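Long-range contacts in flavodoxin-like domain (Synechococcus elongatus PCC 6301, PDB 3HLY), which probably binds a flavin mononucleotide and serves in electron transfer: residues V49-T59 / A79-S90; L37-I46 / A67-I75. All coordinates share one frame; numbering follows the deposited sequence.

Contact 1 of 2, residues V49-T59 / A79-S90; sequences VSSARGIVLGT and AHNKQAIGLFDS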
ATOM      1  N   VAL A  49       1.949  11.116   3.209  1.00 35.09           N
ATOM      2  CA  VAL A  49       1.126  10.805   2.045  1.00 32.92           C
ATOM      3  C   VAL A  49       1.186  11.866   0.945  1.00 40.19           C
ATOM      4  O   VAL A  49       1.412  11.536  -0.213  1.00 33.56           O
ATOM      5  CB  VAL A  49      -0.347  10.573   2.456  1.00 33.61           C
ATOM      6  CG1 VAL A  49      -1.189  10.195   1.244  1.00 30.99           C
ATOM      7  CG2 VAL A  49      -0.422   9.488   3.493  1.00 26.56           C
ATOM      8  N   SER A  50       1.019  13.139   1.297  1.00 53.27           N
ATOM      9  CA  SER A  50       1.020  14.198   0.282  1.00 52.15           C
ATOM     10  C   SER A  50       2.289  14.302  -0.559  1.00 55.17           C
ATOM     11  O   SER A  50       2.231  14.670  -1.740  1.00 56.33           O
ATOM     12  CB  SER A  50       0.728  15.562   0.922  1.00 61.31           C
ATOM     13  OG  SER A  50       0.317  16.502  -0.069  1.00 64.05           O
ATOM     14  N   SER A  51       3.434  13.981   0.039  1.00 53.40           N
ATOM     15  CA  SER A  51       4.698  14.050  -0.681  1.00 52.07           C
ATOM     16  C   SER A  51       5.052  12.725  -1.346  1.00 46.57           C
ATOM     17  O   SER A  51       5.993  12.654  -2.115  1.00 47.25           O
ATOM     18  CB  SER A  51       5.822  14.455   0.270  1.00 55.60           C
ATOM     19  OG  SER A  51       5.961  13.490   1.289  1.00 58.94           O
ATOM     20  N   ALA A  52       4.294  11.678  -1.042  1.00 37.13           N
ATOM     21  CA  ALA A  52       4.545  10.368  -1.620  1.00 33.53           C
ATOM     22  C   ALA A  52       4.303  10.379  -3.119  1.00 35.12           C
ATOM     23  O   ALA A  52       3.329  10.945  -3.587  1.00 40.95           O
ATOM     24  CB  ALA A  52       3.638   9.330  -0.966  1.00 32.49           C
ATOM     25  N   ARG A  53       5.188   9.758  -3.880  1.00 35.49           N
ATOM     26  CA  ARG A  53       4.990   9.704  -5.313  1.00 44.34           C
ATOM     27  C   ARG A  53       4.042   8.516  -5.537  1.00 46.19           C
ATOM     28  O   ARG A  53       3.252   8.476  -6.487  1.00 38.29           O
ATOM     29  CB  ARG A  53       6.334   9.502  -6.016  1.00 53.23           C
ATOM     30  CG  ARG A  53       6.290   9.793  -7.498  1.00 75.22           C
ATOM     31  CD  ARG A  53       7.651  10.235  -8.053  1.00 81.40           C
ATOM     32  NE  ARG A  53       7.678  10.139  -9.513  1.00 83.42           N
ATOM     33  CZ  ARG A  53       6.867  10.811 -10.326  1.00 91.39           C
ATOM     34  NH1 ARG A  53       5.962  11.646  -9.833  1.00 92.74           N
ATOM     35  NH2 ARG A  53       6.939  10.621 -11.636  1.00 96.37           N
ATOM     36  N   GLY A  54       4.103   7.566  -4.612  1.00 36.89           N
ATOM     37  CA  GLY A  54       3.267   6.397  -4.703  1.00 29.99           C
ATOM     38  C   GLY A  54       2.840   5.939  -3.333  1.00 26.08           C
ATOM     39  O   GLY A  54       3.524   6.170  -2.326  1.00 23.78           O
ATOM     40  N   ILE A  55       1.680   5.302  -3.308  1.00 21.41           N
ATOM     41  CA  ILE A  55       1.107   4.780  -2.091  1.00 25.98           C
ATOM     42  C   ILE A  55       0.813   3.280  -2.271  1.00 25.46           C
ATOM     43  O   ILE A  55       0.197   2.880  -3.248  1.00 26.04           O
ATOM     44  CB  ILE A  55      -0.210   5.490  -1.770  1.00 29.01           C
ATOM     45  CG1 ILE A  55       0.024   7.004  -1.637  1.00 31.30           C
ATOM     46  CG2 ILE A  55      -0.807   4.918  -0.511  1.00 37.11           C
ATOM     47  CD1 ILE A  55      -1.253   7.789  -1.544  1.00 27.48           C
ATOM     48  N   VAL A  56       1.277   2.469  -1.336  1.00 19.52           N
ATOM     49  CA  VAL A  56       1.015   1.033  -1.367  1.00 16.32           C
ATOM     50  C   VAL A  56       0.252   0.746  -0.086  1.00 20.45           C
ATOM     51  O   VAL A  56       0.703   1.109   1.007  1.00 25.99           O
ATOM     52  CB  VAL A  56       2.299   0.222  -1.376  1.00 23.07           C
ATOM     53  CG1 VAL A  56       1.978  -1.274  -1.239  1.00 22.79           C
ATOM     54  CG2 VAL A  56       3.044   0.484  -2.664  1.00 22.85           C
ATOM     55  N   LEU A  57      -0.905   0.117  -0.230  1.00 17.41           N
ATOM     56  CA  LEU A  57      -1.751  -0.211   0.907  1.00 29.74           C
ATOM     57  C   LEU A  57      -2.163  -1.693   0.963  1.00 28.23           C
ATOM     58  O   LEU A  57      -2.524  -2.291  -0.050  1.00 28.12           O
ATOM     59  CB  LEU A  57      -3.006   0.661   0.835  1.00 37.94           C
ATOM     60  CG  LEU A  57      -3.905   0.756   2.052  1.00 44.99           C
ATOM     61  CD1 LEU A  57      -3.126   1.424   3.169  1.00 43.24           C
ATOM     62  CD2 LEU A  57      -5.173   1.547   1.698  1.00 40.62           C
ATOM     63  N   GLY A  58      -2.086  -2.288   2.146  1.00 26.20           N
ATOM     64  CA  GLY A  58      -2.523  -3.665   2.296  1.00 22.15           C
ATOM     65  C   GLY A  58      -4.001  -3.539   2.624  1.00 34.07           C
ATOM     66  O   GLY A  58      -4.400  -2.537   3.213  1.00 35.72           O
ATOM     67  N   THR A  59      -4.824  -4.510   2.240  1.00 26.62           N
ATOM     68  CA  THR A  59      -6.255  -4.419   2.538  1.00 28.40           C
ATOM     69  C   THR A  59      -6.537  -4.463   4.029  1.00 41.83           C
ATOM     70  O   THR A  59      -6.026  -5.319   4.751  1.00 39.75           O
ATOM     71  CB  THR A  59      -7.069  -5.550   1.892  1.00 32.51           C
ATOM     72  OG1 THR A  59      -6.474  -6.807   2.220  1.00 38.81           O
ATOM     73  CG2 THR A  59      -7.126  -5.383   0.380  1.00 34.77           C
ATOM     74  N   ALA A  79      -4.647  11.661  -0.167  1.00 33.82           N
ATOM     75  CA  ALA A  79      -4.263  11.149  -1.479  1.00 32.30           C
ATOM     76  C   ALA A  79      -4.786  12.078  -2.568  1.00 36.15           C
ATOM     77  O   ALA A  79      -5.868  12.657  -2.429  1.00 43.11           O
ATOM     78  CB  ALA A  79      -4.812   9.742  -1.682  1.00 33.06           C
ATOM     79  N   HIS A  80      -4.031  12.207  -3.655  1.00 29.74           N
ATOM     80  CA  HIS A  80      -4.440  13.094  -4.732  1.00 31.74           C
ATOM     81  C   HIS A  80      -4.121  12.532  -6.110  1.00 35.60           C
ATOM     82  O   HIS A  80      -3.465  11.491  -6.227  1.00 39.31           O
ATOM     83  CB  HIS A  80      -3.775  14.455  -4.553  1.00 32.90           C
ATOM     84  CG  HIS A  80      -2.286  14.399  -4.540  1.00 31.06           C
ATOM     85  ND1 HIS A  80      -1.535  14.342  -5.695  1.00 33.87           N
ATOM     86  CD2 HIS A  80      -1.405  14.356  -3.513  1.00 32.86           C
ATOM     87  CE1 HIS A  80      -0.255  14.263  -5.379  1.00 30.57           C
ATOM     88  NE2 HIS A  80      -0.151  14.269  -4.063  1.00 28.37           N
ATOM     89  N   ASN A  81      -4.563  13.254  -7.139  1.00 28.76           N
ATOM     90  CA  ASN A  81      -4.415  12.854  -8.538  1.00 38.18           C
ATOM     91  C   ASN A  81      -3.064  12.726  -9.219  1.00 43.19           C
ATOM     92  O   ASN A  81      -3.017  12.293 -10.364  1.00 56.38           O
ATOM     93  CB  ASN A  81      -5.289  13.744  -9.429  1.00 44.97           C
ATOM     94  CG  ASN A  81      -4.904  15.218  -9.352  1.00 59.32           C
ATOM     95  OD1 ASN A  81      -3.738  15.587  -9.519  1.00 67.67           O
ATOM     96  ND2 ASN A  81      -5.892  16.067  -9.111  1.00 67.02           N
ATOM     97  N   LYS A  82      -1.970  13.082  -8.565  1.00 32.77           N
ATOM     98  CA  LYS A  82      -0.673  12.975  -9.227  1.00 46.56           C
ATOM     99  C   LYS A  82       0.118  11.726  -8.815  1.00 51.11           C
ATOM    100  O   LYS A  82       1.282  11.563  -9.198  1.00 53.86           O
ATOM    101  CB  LYS A  82       0.145  14.215  -8.931  1.00 42.06           C
ATOM    102  N   GLN A  83      -0.516  10.839  -8.056  1.00 52.83           N
ATOM    103  CA  GLN A  83       0.182   9.655  -7.568  1.00 52.57           C
ATOM    104  C   GLN A  83      -0.410   8.295  -7.937  1.00 44.05           C
ATOM    105  O   GLN A  83      -1.542   8.200  -8.429  1.00 33.98           O
ATOM    106  CB  GLN A  83       0.348   9.781  -6.049  1.00 51.78           C
ATOM    107  CG  GLN A  83      -0.946  10.024  -5.277  1.00 42.20           C
ATOM    108  CD  GLN A  83      -0.701  10.677  -3.913  1.00 41.04           C
ATOM    109  OE1 GLN A  83      -1.612  10.795  -3.093  1.00 34.90           O
ATOM    110  NE2 GLN A  83       0.537  11.106  -3.674  1.00 30.45           N
ATOM    111  N   ALA A  84       0.385   7.248  -7.717  1.00 34.36           N
ATOM    112  CA  ALA A  84      -0.034   5.874  -8.016  1.00 26.74           C
ATOM    113  C   ALA A  84      -0.443   5.132  -6.743  1.00 28.46           C
ATOM    114  O   ALA A  84       0.061   5.409  -5.658  1.00 26.56           O
ATOM    115  CB  ALA A  84       1.099   5.129  -8.699  1.00 32.42           C
ATOM    116  N   ILE A  85      -1.354   4.175  -6.895  1.00 29.26           N
ATOM    117  CA  ILE A  85      -1.832   3.378  -5.788  1.00 23.95           C
ATOM    118  C   ILE A  85      -1.549   1.903  -6.068  1.00 27.17           C
ATOM    119  O   ILE A  85      -1.928   1.377  -7.117  1.00 21.96           O
ATOM    120  CB  ILE A  85      -3.359   3.562  -5.576  1.00 21.87           C
ATOM    121  CG1 ILE A  85      -3.844   2.633  -4.460  1.00 29.40           C
ATOM    122  CG2 ILE A  85      -4.122   3.287  -6.865  1.00 24.19           C
ATOM    123  CD1 ILE A  85      -3.284   2.984  -3.108  1.00 23.28           C
ATOM    124  N   GLY A  86      -0.832   1.269  -5.151  1.00 29.26           N
ATOM    125  CA  GLY A  86      -0.538  -0.147  -5.280  1.00 19.90           C
ATOM    126  C   GLY A  86      -1.331  -0.828  -4.187  1.00 25.08           C
ATOM    127  O   GLY A  86      -1.174  -0.502  -3.014  1.00 35.36           O
ATOM    128  N   LEU A  87      -2.203  -1.753  -4.561  1.00 23.26           N
ATOM    129  CA  LEU A  87      -3.008  -2.464  -3.583  1.00 25.86           C
ATOM    130  C   LEU A  87      -2.614  -3.946  -3.515  1.00 25.07           C
ATOM    131  O   LEU A  87      -2.245  -4.542  -4.522  1.00 28.53           O
ATOM    132  CB  LEU A  87      -4.489  -2.337  -3.956  1.00 15.63           C
ATOM    133  CG  LEU A  87      -5.047  -0.914  -3.846  1.00 30.20           C
ATOM    134  CD1 LEU A  87      -6.449  -0.843  -4.429  1.00 27.51           C
ATOM    135  CD2 LEU A  87      -5.055  -0.481  -2.379  1.00 28.98           C
ATOM    136  N   PHE A  88      -2.663  -4.513  -2.318  1.00 31.56           N
ATOM    137  CA  PHE A  88      -2.373  -5.931  -2.121  1.00 33.27           C
ATOM    138  C   PHE A  88      -3.291  -6.483  -1.039  1.00 43.31           C
ATOM    139  O   PHE A  88      -3.519  -5.847  -0.010  1.00 40.88           O
ATOM    140  CB  PHE A  88      -0.898  -6.167  -1.760  1.00 34.98           C
ATOM    141  CG  PHE A  88      -0.502  -5.739  -0.367  1.00 29.24           C
ATOM    142  CD1 PHE A  88      -0.685  -6.587   0.717  1.00 27.65           C
ATOM    143  CD2 PHE A  88       0.147  -4.520  -0.157  1.00 36.55           C
ATOM    144  CE1 PHE A  88      -0.218  -6.236   1.993  1.00 32.33           C
ATOM    145  CE2 PHE A  88       0.619  -4.156   1.118  1.00 31.43           C
ATOM    146  CZ  PHE A  88       0.440  -5.015   2.193  1.00 21.84           C
ATOM    147  N   ASP A  89      -3.848  -7.659  -1.294  1.00 49.75           N
ATOM    148  CA  ASP A  89      -4.733  -8.285  -0.325  1.00 45.79           C
ATOM    149  C   ASP A  89      -3.876  -8.837   0.812  1.00 40.74           C
ATOM    150  O   ASP A  89      -2.951  -9.615   0.577  1.00 39.89           O
ATOM    151  CB  ASP A  89      -5.522  -9.404  -0.999  1.00 56.94           C
ATOM    152  CG  ASP A  89      -6.632  -9.939  -0.123  1.00 63.58           C
ATOM    153  OD1 ASP A  89      -7.581 -10.536  -0.678  1.00 74.19           O
ATOM    154  OD2 ASP A  89      -6.555  -9.770   1.117  1.00 61.89           O
ATOM    155  N   SER A  90      -4.180  -8.425   2.038  1.00 31.20           N
ATOM    156  CA  SER A  90      -3.425  -8.870   3.200  1.00 37.79           C
ATOM    157  C   SER A  90      -3.771 -10.284   3.678  1.00 47.87           C
ATOM    158  O   SER A  90      -3.028 -10.875   4.471  1.00 44.14           O
ATOM    159  CB  SER A  90      -3.622  -7.879   4.342  1.00 47.55           C
ATOM    160  OG  SER A  90      -4.989  -7.752   4.671  1.00 62.07           O
TER
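I55 and L57 hydrogen-bond to A84, G86 and F88 in two neighbouring parallel strands. Four regular bonds join them: I55 N to A84 O, G86 N to I55 O (2.7 Å), L57 N to G86 O and F88 N to L57 O. A weak bond from A84 N to R53 O precedes them, and T59 N to F88 O follows.

Beyond the strands, the polar contacts involve side chains. S90 OG donates to T59 O at 2.6 Å, in the carbonyl plane and on a lone pair. S90 N gives T59 OG1 a nearly straight bond of 2.8 Å (171°). At the other end, Q83 NE2 lies 2.8 Å from A52 O, and I55 CD1 is 3.4 Å from Q83 OE1. Within 79-90, H80 N donates to Q83 OE1 and holds the amide. The H80 ring meets S50 O edge-on through a weak NE2 bond.

Apolar contacts occupy both faces of the sheet. I55 CG2 meets I85 CD1, while I55 CD1 reaches A79 CB. On the other face, the F88 ring lies flat over G58, with CA 3.3 Å from the ring centroid, a CH-pi contact. Its CG sits between the backbone N and carbonyl carbon (chi1 72°), which folds the ring back over the neighbouring strand. V56 CG1 meets the ring edge, and L17 and I21 of helix 14-27 also touch F88. A leucine here would probably lose the flat cover over G58 and leave a gap beside V56.

The chemistry implies a strand pair fixed in register by backbone bonds, with firm side-chain bonds between T59 and S90 at one end and a weak H80 bond at the other.

Contact 2 of 2, residues L37-I46 / A67-I75; sequences LRAVDPQELI and AVATALSTI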
ATOM      1  N   LEU A  37      -0.521   1.322  10.382  1.00 31.70           N
ATOM      2  CA  LEU A  37      -1.788   2.023  10.543  1.00 35.54           C
ATOM      3  C   LEU A  37      -2.374   1.900  11.959  1.00 47.39           C
ATOM      4  O   LEU A  37      -3.074   2.799  12.433  1.00 48.32           O
ATOM      5  CB  LEU A  37      -2.765   1.514   9.485  1.00 35.14           C
ATOM      6  CG  LEU A  37      -2.178   1.596   8.058  1.00 40.87           C
ATOM      7  CD1 LEU A  37      -3.162   1.041   7.052  1.00 33.81           C
ATOM      8  CD2 LEU A  37      -1.823   3.042   7.715  1.00 32.01           C
ATOM      9  N   ARG A  38      -2.074   0.791  12.629  1.00 47.11           N
ATOM     10  CA  ARG A  38      -2.551   0.550  13.984  1.00 40.41           C
ATOM     11  C   ARG A  38      -1.979   1.538  14.986  1.00 46.81           C
ATOM     12  O   ARG A  38      -2.566   1.739  16.046  1.00 57.85           O
ATOM     13  CB  ARG A  38      -2.148  -0.835  14.485  1.00 33.80           C
ATOM     14  CG  ARG A  38      -2.720  -2.042  13.803  1.00 41.02           C
ATOM     15  CD  ARG A  38      -2.181  -3.257  14.537  1.00 44.39           C
ATOM     16  NE  ARG A  38      -2.470  -4.519  13.872  1.00 48.58           N
ATOM     17  CZ  ARG A  38      -3.619  -5.173  13.975  1.00 51.87           C
ATOM     18  NH1 ARG A  38      -4.605  -4.685  14.721  1.00 46.28           N
ATOM     19  NH2 ARG A  38      -3.772  -6.327  13.337  1.00 66.99           N
ATOM     20  N   ALA A  39      -0.840   2.149  14.672  1.00 45.04           N
ATOM     21  CA  ALA A  39      -0.219   3.053  15.634  1.00 51.21           C
ATOM     22  C   ALA A  39       0.418   4.353  15.150  1.00 45.87           C
ATOM     23  O   ALA A  39       0.853   5.159  15.972  1.00 56.58           O
ATOM     24  CB  ALA A  39       0.806   2.267  16.437  1.00 57.57           C
ATOM     25  N   VAL A  40       0.486   4.578  13.845  1.00 50.20           N
ATOM     26  CA  VAL A  40       1.126   5.793  13.343  1.00 51.69           C
ATOM     27  C   VAL A  40       0.403   7.084  13.711  1.00 55.23           C
ATOM     28  O   VAL A  40      -0.814   7.101  13.869  1.00 51.94           O
ATOM     29  CB  VAL A  40       1.281   5.749  11.802  1.00 45.66           C
ATOM     30  CG1 VAL A  40      -0.080   5.834  11.138  1.00 41.17           C
ATOM     31  CG2 VAL A  40       2.166   6.886  11.337  1.00 41.39           C
ATOM     32  N   ASP A  41       1.167   8.166  13.837  1.00 55.84           N
ATOM     33  CA  ASP A  41       0.611   9.474  14.171  1.00 62.52           C
ATOM     34  C   ASP A  41      -0.008  10.104  12.924  1.00 53.94           C
ATOM     35  O   ASP A  41       0.657  10.265  11.905  1.00 51.66           O
ATOM     36  CB  ASP A  41       1.705  10.382  14.734  1.00 64.96           C
ATOM     37  N   PRO A  42      -1.294  10.487  13.001  1.00 53.16           N
ATOM     38  CA  PRO A  42      -2.037  11.099  11.895  1.00 63.44           C
ATOM     39  C   PRO A  42      -1.393  12.316  11.227  1.00 68.73           C
ATOM     40  O   PRO A  42      -1.430  12.453  10.005  1.00 68.90           O
ATOM     41  CB  PRO A  42      -3.385  11.441  12.536  1.00 62.54           C
ATOM     42  CG  PRO A  42      -3.541  10.362  13.566  1.00 57.51           C
ATOM     43  CD  PRO A  42      -2.163  10.326  14.181  1.00 45.76           C
ATOM     44  N   GLN A  43      -0.807  13.195  12.033  1.00 73.63           N
ATOM     45  CA  GLN A  43      -0.179  14.413  11.527  1.00 77.27           C
ATOM     46  C   GLN A  43       0.998  14.163  10.585  1.00 69.54           C
ATOM     47  O   GLN A  43       1.153  14.844   9.572  1.00 66.71           O
ATOM     48  CB  GLN A  43       0.267  15.288  12.701  1.00 78.17           C
ATOM     49  N   GLU A  44       1.841  13.199  10.927  1.00 63.66           N
ATOM     50  CA  GLU A  44       2.977  12.885  10.081  1.00 66.63           C
ATOM     51  C   GLU A  44       2.500  12.069   8.884  1.00 66.97           C
ATOM     52  O   GLU A  44       2.974  12.266   7.760  1.00 61.85           O
ATOM     53  CB  GLU A  44       4.033  12.117  10.875  1.00 72.10           C
ATOM     54  CG  GLU A  44       3.501  10.928  11.650  1.00 80.98           C
ATOM     55  CD  GLU A  44       4.578  10.271  12.495  1.00 89.01           C
ATOM     56  OE1 GLU A  44       4.272   9.286  13.206  1.00 88.46           O
ATOM     57  OE2 GLU A  44       5.735  10.748  12.444  1.00 87.29           O
ATOM     58  N   LEU A  45       1.558  11.159   9.131  1.00 62.87           N
ATOM     59  CA  LEU A  45       1.001  10.332   8.068  1.00 47.52           C
ATOM     60  C   LEU A  45       0.592  11.267   6.936  1.00 52.94           C
ATOM     61  O   LEU A  45       0.926  11.033   5.777  1.00 55.63           O
ATOM     62  CB  LEU A  45      -0.211   9.553   8.586  1.00 40.59           C
ATOM     63  CG  LEU A  45      -0.959   8.624   7.626  1.00 35.55           C
ATOM     64  CD1 LEU A  45      -0.051   7.493   7.165  1.00 37.86           C
ATOM     65  CD2 LEU A  45      -2.179   8.056   8.324  1.00 34.93           C
ATOM     66  N   ILE A  46      -0.100  12.348   7.290  1.00 52.99           N
ATOM     67  CA  ILE A  46      -0.556  13.337   6.313  1.00 63.03           C
ATOM     68  C   ILE A  46       0.568  13.864   5.419  1.00 63.66           C
ATOM     69  O   ILE A  46       0.455  13.873   4.191  1.00 67.15           O
ATOM     70  CB  ILE A  46      -1.215  14.548   7.015  1.00 66.66           C
ATOM     71  CG1 ILE A  46      -2.459  14.093   7.777  1.00 78.31           C
ATOM     72  CG2 ILE A  46      -1.595  15.606   5.990  1.00 66.02           C
ATOM     73  CD1 ILE A  46      -3.144  15.202   8.554  1.00 86.23           C
ATOM     74  N   ALA A  67      -8.204   3.525  15.621  1.00 63.02           N
ATOM     75  CA  ALA A  67      -6.977   4.106  15.137  1.00 48.50           C
ATOM     76  C   ALA A  67      -6.781   3.937  13.657  1.00 51.07           C
ATOM     77  O   ALA A  67      -6.458   4.897  12.959  1.00 52.60           O
ATOM     78  CB  ALA A  67      -5.786   3.571  15.925  1.00 40.23           C
ATOM     79  N   VAL A  68      -7.021   2.722  13.184  1.00 44.23           N
ATOM     80  CA  VAL A  68      -6.852   2.408  11.786  1.00 49.07           C
ATOM     81  C   VAL A  68      -7.913   2.992  10.853  1.00 50.94           C
ATOM     82  O   VAL A  68      -7.637   3.196   9.675  1.00 48.69           O
ATOM     83  CB  VAL A  68      -6.718   0.866  11.589  1.00 62.27           C
ATOM     84  CG1 VAL A  68      -7.588   0.149  12.567  1.00 65.43           C
ATOM     85  CG2 VAL A  68      -7.105   0.455  10.163  1.00 52.87           C
ATOM     86  N   ALA A  69      -9.116   3.262  11.353  1.00 37.60           N
ATOM     87  CA  ALA A  69     -10.139   3.857  10.506  1.00 44.84           C
ATOM     88  C   ALA A  69      -9.730   5.305  10.325  1.00 53.01           C
ATOM     89  O   ALA A  69      -9.915   5.902   9.259  1.00 50.48           O
ATOM     90  CB  ALA A  69     -11.502   3.784  11.172  1.00 42.41           C
ATOM     91  N   THR A  70      -9.173   5.873  11.388  1.00 51.06           N
ATOM     92  CA  THR A  70      -8.718   7.257  11.357  1.00 62.02           C
ATOM     93  C   THR A  70      -7.507   7.335  10.426  1.00 60.74           C
ATOM     94  O   THR A  70      -7.345   8.285   9.660  1.00 69.80           O
ATOM     95  CB  THR A  70      -8.294   7.730  12.761  1.00 65.40           C
ATOM     96  OG1 THR A  70      -9.357   7.489  13.687  1.00 69.24           O
ATOM     97  CG2 THR A  70      -7.976   9.210  12.748  1.00 66.39           C
ATOM     98  N   ALA A  71      -6.647   6.327  10.521  1.00 40.32           N
ATOM     99  CA  ALA A  71      -5.462   6.261   9.680  1.00 47.63           C
ATOM    100  C   ALA A  71      -5.924   6.140   8.223  1.00 46.66           C
ATOM    101  O   ALA A  71      -5.480   6.884   7.349  1.00 36.29           O
ATOM    102  CB  ALA A  71      -4.618   5.045  10.073  1.00 37.71           C
ATOM    103  N   LEU A  72      -6.845   5.209   7.986  1.00 37.52           N
ATOM    104  CA  LEU A  72      -7.372   4.966   6.651  1.00 44.29           C
ATOM    105  C   LEU A  72      -7.974   6.245   6.074  1.00 51.79           C
ATOM    106  O   LEU A  72      -7.629   6.652   4.963  1.00 47.17           O
ATOM    107  CB  LEU A  72      -8.427   3.863   6.703  1.00 49.05           C
ATOM    108  CG  LEU A  72      -8.489   2.928   5.494  1.00 64.35           C
ATOM    109  CD1 LEU A  72      -7.199   2.113   5.417  1.00 61.99           C
ATOM    110  CD2 LEU A  72      -9.698   2.001   5.616  1.00 81.75           C
ATOM    111  N   SER A  73      -8.860   6.884   6.840  1.00 53.38           N
ATOM    112  CA  SER A  73      -9.506   8.121   6.403  1.00 45.32           C
ATOM    113  C   SER A  73      -8.487   9.212   6.106  1.00 47.92           C
ATOM    114  O   SER A  73      -8.673  10.028   5.198  1.00 45.59           O
ATOM    115  CB  SER A  73     -10.475   8.620   7.476  1.00 47.50           C
ATOM    116  OG  SER A  73     -11.553   7.714   7.652  1.00 70.34           O
ATOM    117  N   THR A  74      -7.401   9.226   6.871  1.00 47.44           N
ATOM    118  CA  THR A  74      -6.372  10.230   6.677  1.00 51.32           C
ATOM    119  C   THR A  74      -5.632  10.056   5.347  1.00 52.24           C
ATOM    120  O   THR A  74      -5.166  11.035   4.754  1.00 52.48           O
ATOM    121  CB  THR A  74      -5.356  10.205   7.830  1.00 50.62           C
ATOM    122  OG1 THR A  74      -6.048  10.354   9.078  1.00 56.07           O
ATOM    123  CG2 THR A  74      -4.358  11.338   7.673  1.00 42.59           C
ATOM    124  N   ILE A  75      -5.506   8.810   4.891  1.00 41.07           N
ATOM    125  CA  ILE A  75      -4.835   8.541   3.618  1.00 33.75           C
ATOM    126  C   ILE A  75      -5.749   9.034   2.491  1.00 41.67           C
ATOM    127  O   ILE A  75      -5.320   9.771   1.605  1.00 38.06           O
ATOM    128  CB  ILE A  75      -4.539   7.019   3.453  1.00 23.16           C
ATOM    129  CG1 ILE A  75      -3.499   6.585   4.496  1.00 27.58           C
ATOM    130  CG2 ILE A  75      -4.066   6.712   2.026  1.00 22.56           C
ATOM    131  CD1 ILE A  75      -3.253   5.084   4.564  1.00 24.42           C
TER
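L37 packs against A71, which faces segment 37-46, and I75, which also reaches L57 of the sheet. L37 CB lies 4.0 Å from A71 CB. Its CD2 branch meets I75 CD1 at 4.0 Å, and the two side chains cross at about a right angle. The L37 CG is anti to its carbonyl carbon (chi1 -53°), and from there the two methyls part: CD2 goes to I75 and CD1 approaches L72 CD1 more loosely. L57 of strand 54-58 touches both L37 and I75, so the leucine and isoleucine meet over the sheet.

L45 fills the next position. Its CD2 methyl rests 3.6 Å from A71 O and also touches T74 CB and I75 CG1. V35 of strand 32-36 packs on L45 as well. A71 has only a methyl group, and the L37 and L45 side chains both come up to it.

The solvent side is thinner. I46 CG1 comes 3.3 Å from T74 CG2, a close approach between exposed or partly exposed residues. P42 O lies near the same methyl. T74 turns its hydroxyl back to its own helix: OG1 donates to T70 O at 2.5 Å, while T74 N reaches that oxygen from the opposite face of its plane. At the far end, A67 CB touches R38 O at 3.7 Å. The R38 guanidinium leaves the contact, and its NE bonds to S9 O.

The axes of 42-46 and 67-75 approach to 9.8 Å and their directions differ by 26°. Two helices running in roughly the same direction on one face of a parallel sheet, with apolar residues between them and the strands, are typical of the flavodoxin-like alpha-beta-alpha sandwich.

How the contacts relate
Contact 1 joins two central strands of the sheet, and contact 2 packs helix 66-78 against helix 42-51 and the loop that leads into it. Their centres are 14 Å apart, but they share a boundary at L57. L57 CD1 lies 3.9 Å from L37 CD1, and the same methyl is 3.9 Å from I75 CD1. Helix 42-51 enters both contacts, through P42, L45 and I46 in one and V49 and S50 in the other. Helix 66-78 is the crossover between strands 54-58 and 84-88, so contact 2 packs the connection of the strand pair in contact 1. In flavodoxins the flavin sits at the C-terminal ends of such strands, probably near the T59 and S90 loops here.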